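PDB 4PZU: uncharacterized protein Rv3404c/MT3512 from Mycobacterium tuberculosis, which is of unknown function but belongs to the formyltransferase family, with a formyl transferase region followed by an N-formyltransferase dimerization domain. Local coordinates for residues L79-H84 against R98-H103. Sequence-based numbering, arbitrary orientation.
Sequences LVLSFH and RCVNVH. With EDO (1,2-ethanediol), chain J.
Val102 lays its CG2 methyl over one face of the Phe83 ring, 4.1 Å from the ring centroid and 23° off the ring normal. The two residues are paired neighbours on central strands of a mixed six-stranded sheet, where strand 79-83, helix 91-96 and strand 98-103 form a beta-alpha-beta crossover; accordingly the strand axes run nearly parallel. On the face carrying Phe83 and Val102, the CD1 branch of Leu81 is shared: it meets Val100 CG1 at 3.7 Å and also lies against Val102 CG2. Leu79 CD1 sits over one face of the Arg98 guanidinium, offset toward the rim, while touching Val100 CG2. That guanidinium is held beyond the strand pair, with NH1 bonded to Ile178 O and Tyr183 OH. Helix 156-180 covers this face through Glu167 and Val171, both against Val102.

The other face is polar toward the C-terminal ends. Here Ser82 OG, between its backbone N and carbonyl carbon (chi1 61°), donates to Asn101 OD1 at 2.7 Å, arriving slightly out of the carbonyl plane. Cys85 N supplies a second bond to OD1, and Asn101 ND2 reaches His131 NE2, so both ends of the buried amide are engaged and its rotation is fixed.

Five backbone hydrogen bonds join the segments in parallel register: Val80 and Ser82 each bond through both N and O, and His84, just past the strand end, through N. Most are nearly straight, but Val102 N to Ser82 O bends to 143° at the hydrogen. On the edge of strand 98-103 turned away from strand 79-83, 1,2-ethanediol, probably from the crystallisation liquor, accepts a bond from Cys99 N and gives one to Cys99 O. At the far end, His84 N closes the series on Val102 O at 2.6 Å.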
loop_
_atom_site.group_PDB
_atom_site.type_symbol
_atom_site.label_atom_id
_atom_site.label_comp_id
_atom_site.label_asym_id
_atom_site.label_seq_id
_atom_site.Cartn_x
_atom_site.Cartn_y
_atom_site.Cartn_z
ATOM N N LEU A 79 -30.856 25.384 -21.184
ATOM C CA LEU A 79 -29.759 24.429 -21.276
ATOM C C LEU A 79 -29.760 23.585 -20.023
ATOM O O LEU A 79 -29.956 24.110 -18.899
ATOM C CB LEU A 79 -28.417 25.146 -21.460
ATOM C CG LEU A 79 -27.114 24.358 -21.238
ATOM C CD1 LEU A 79 -26.767 23.469 -22.444
ATOM C CD2 LEU A 79 -25.968 25.289 -20.985
ATOM N N VAL A 80 -29.534 22.286 -20.217
ATOM C CA VAL A 80 -29.317 21.363 -19.114
ATOM C C VAL A 80 -27.876 20.885 -19.209
ATOM O O VAL A 80 -27.439 20.318 -20.227
ATOM C CB VAL A 80 -30.295 20.154 -19.113
ATOM C CG1 VAL A 80 -29.929 19.206 -18.005
ATOM C CG2 VAL A 80 -31.751 20.594 -18.901
ATOM N N LEU A 81 -27.132 21.139 -18.143
ATOM C CA LEU A 81 -25.717 20.812 -18.113
ATOM C C LEU A 81 -25.479 19.852 -16.935
ATOM O O LEU A 81 -25.614 20.250 -15.782
ATOM C CB LEU A 81 -24.878 22.117 -17.984
ATOM C CG LEU A 81 -23.353 21.980 -17.819
ATOM C CD1 LEU A 81 -22.822 21.241 -19.025
ATOM C CD2 LEU A 81 -22.648 23.340 -17.648
ATOM N N SER A 82 -25.164 18.589 -17.212
ATOM C CA SER A 82 -24.957 17.629 -16.122
ATOM C C SER A 82 -23.491 17.333 -15.947
ATOM O O SER A 82 -22.698 17.506 -16.883
ATOM C CB SER A 82 -25.741 16.333 -16.391
ATOM O OG SER A 82 -25.287 15.749 -17.596
ATOM N N PHE A 83 -23.112 16.871 -14.757
ATOM C CA PHE A 83 -21.722 16.499 -14.506
ATOM C C PHE A 83 -21.700 15.061 -13.969
ATOM O O PHE A 83 -22.402 14.784 -12.990
ATOM C CB PHE A 83 -21.110 17.420 -13.428
ATOM C CG PHE A 83 -20.903 18.856 -13.870
ATOM C CD1 PHE A 83 -21.982 19.726 -13.998
ATOM C CD2 PHE A 83 -19.613 19.334 -14.154
ATOM C CE1 PHE A 83 -21.788 21.024 -14.404
ATOM C CE2 PHE A 83 -19.416 20.660 -14.575
ATOM C CZ PHE A 83 -20.505 21.504 -14.704
ATOM N N HIS A 84 -20.897 14.177 -14.588
ATOM C CA HIS A 84 -20.731 12.793 -14.130
ATOM C C HIS A 84 -22.065 12.020 -14.156
ATOM O O HIS A 84 -22.297 11.129 -13.344
ATOM C CB HIS A 84 -20.126 12.697 -12.695
ATOM C CG HIS A 84 -18.879 13.496 -12.493
ATOM N ND1 HIS A 84 -18.017 13.275 -11.438
ATOM C CD2 HIS A 84 -18.360 14.532 -13.194
ATOM C CE1 HIS A 84 -17.009 14.118 -11.514
ATOM N NE2 HIS A 84 -17.195 14.899 -12.572
ATOM N N ARG A 98 -31.606 21.774 -25.075
ATOM C CA ARG A 98 -30.204 21.415 -25.296
ATOM C C ARG A 98 -29.581 20.839 -24.008
ATOM O O ARG A 98 -29.653 21.451 -22.940
ATOM C CB ARG A 98 -29.416 22.610 -25.829
ATOM C CG ARG A 98 -28.024 22.231 -26.337
ATOM C CD ARG A 98 -27.433 23.310 -27.213
ATOM N NE ARG A 98 -27.513 24.609 -26.552
ATOM C CZ ARG A 98 -26.551 25.156 -25.826
ATOM N NH1 ARG A 98 -25.382 24.537 -25.654
ATOM N NH2 ARG A 98 -26.753 26.345 -25.293
ATOM N N CYS A 99 -29.021 19.644 -24.123
ATOM C CA CYS A 99 -28.445 18.906 -22.995
ATOM C C CYS A 99 -26.992 18.602 -23.246
ATOM O O CYS A 99 -26.627 18.077 -24.314
ATOM C CB CYS A 99 -29.165 17.580 -22.795
ATOM S SG CYS A 99 -30.923 17.729 -22.350
ATOM N N VAL A 100 -26.166 18.887 -22.244
ATOM C CA VAL A 100 -24.725 18.689 -22.330
ATOM C C VAL A 100 -24.268 18.006 -21.059
ATOM O O VAL A 100 -24.772 18.302 -19.957
ATOM C CB VAL A 100 -23.997 20.043 -22.518
ATOM C CG1 VAL A 100 -22.456 19.873 -22.447
ATOM C CG2 VAL A 100 -24.438 20.697 -23.824
ATOM N N ASN A 101 -23.331 17.080 -21.195
ATOM C CA ASN A 101 -22.786 16.384 -20.014
ATOM C C ASN A 101 -21.294 16.616 -19.878
ATOM O O ASN A 101 -20.610 16.797 -20.861
ATOM C CB ASN A 101 -23.106 14.884 -20.069
ATOM C CG ASN A 101 -22.556 14.108 -18.857
ATOM O OD1 ASN A 101 -22.924 14.369 -17.695
ATOM N ND2 ASN A 101 -21.656 13.173 -19.120
ATOM N N VAL A 102 -20.797 16.588 -18.649
ATOM C CA VAL A 102 -19.382 16.638 -18.391
ATOM C C VAL A 102 -19.005 15.285 -17.759
ATOM O O VAL A 102 -19.416 14.963 -16.629
ATOM C CB VAL A 102 -19.004 17.846 -17.482
ATOM C CG1 VAL A 102 -17.489 17.927 -17.253
ATOM C CG2 VAL A 102 -19.554 19.151 -18.061
ATOM N N HIS A 103 -18.210 14.505 -18.497
ATOM C CA HIS A 103 -17.806 13.177 -18.076
ATOM C C HIS A 103 -16.291 13.127 -17.803
ATOM O O HIS A 103 -15.495 13.468 -18.675
ATOM C CB HIS A 103 -18.220 12.148 -19.143
ATOM C CG HIS A 103 -17.593 10.801 -18.976
ATOM N ND1 HIS A 103 -17.854 9.987 -17.893
ATOM C CD2 HIS A 103 -16.708 10.127 -19.755
ATOM C CE1 HIS A 103 -17.149 8.869 -18.007
ATOM N NE2 HIS A 103 -16.435 8.936 -19.122
HETATM C C1 EDO J . -28.268 17.713 -27.827
HETATM O O1 EDO J . -27.172 18.340 -27.147
HETATM C C2 EDO J . -29.166 17.072 -26.794
HETATM O O2 EDO J . -30.166 17.981 -26.330
#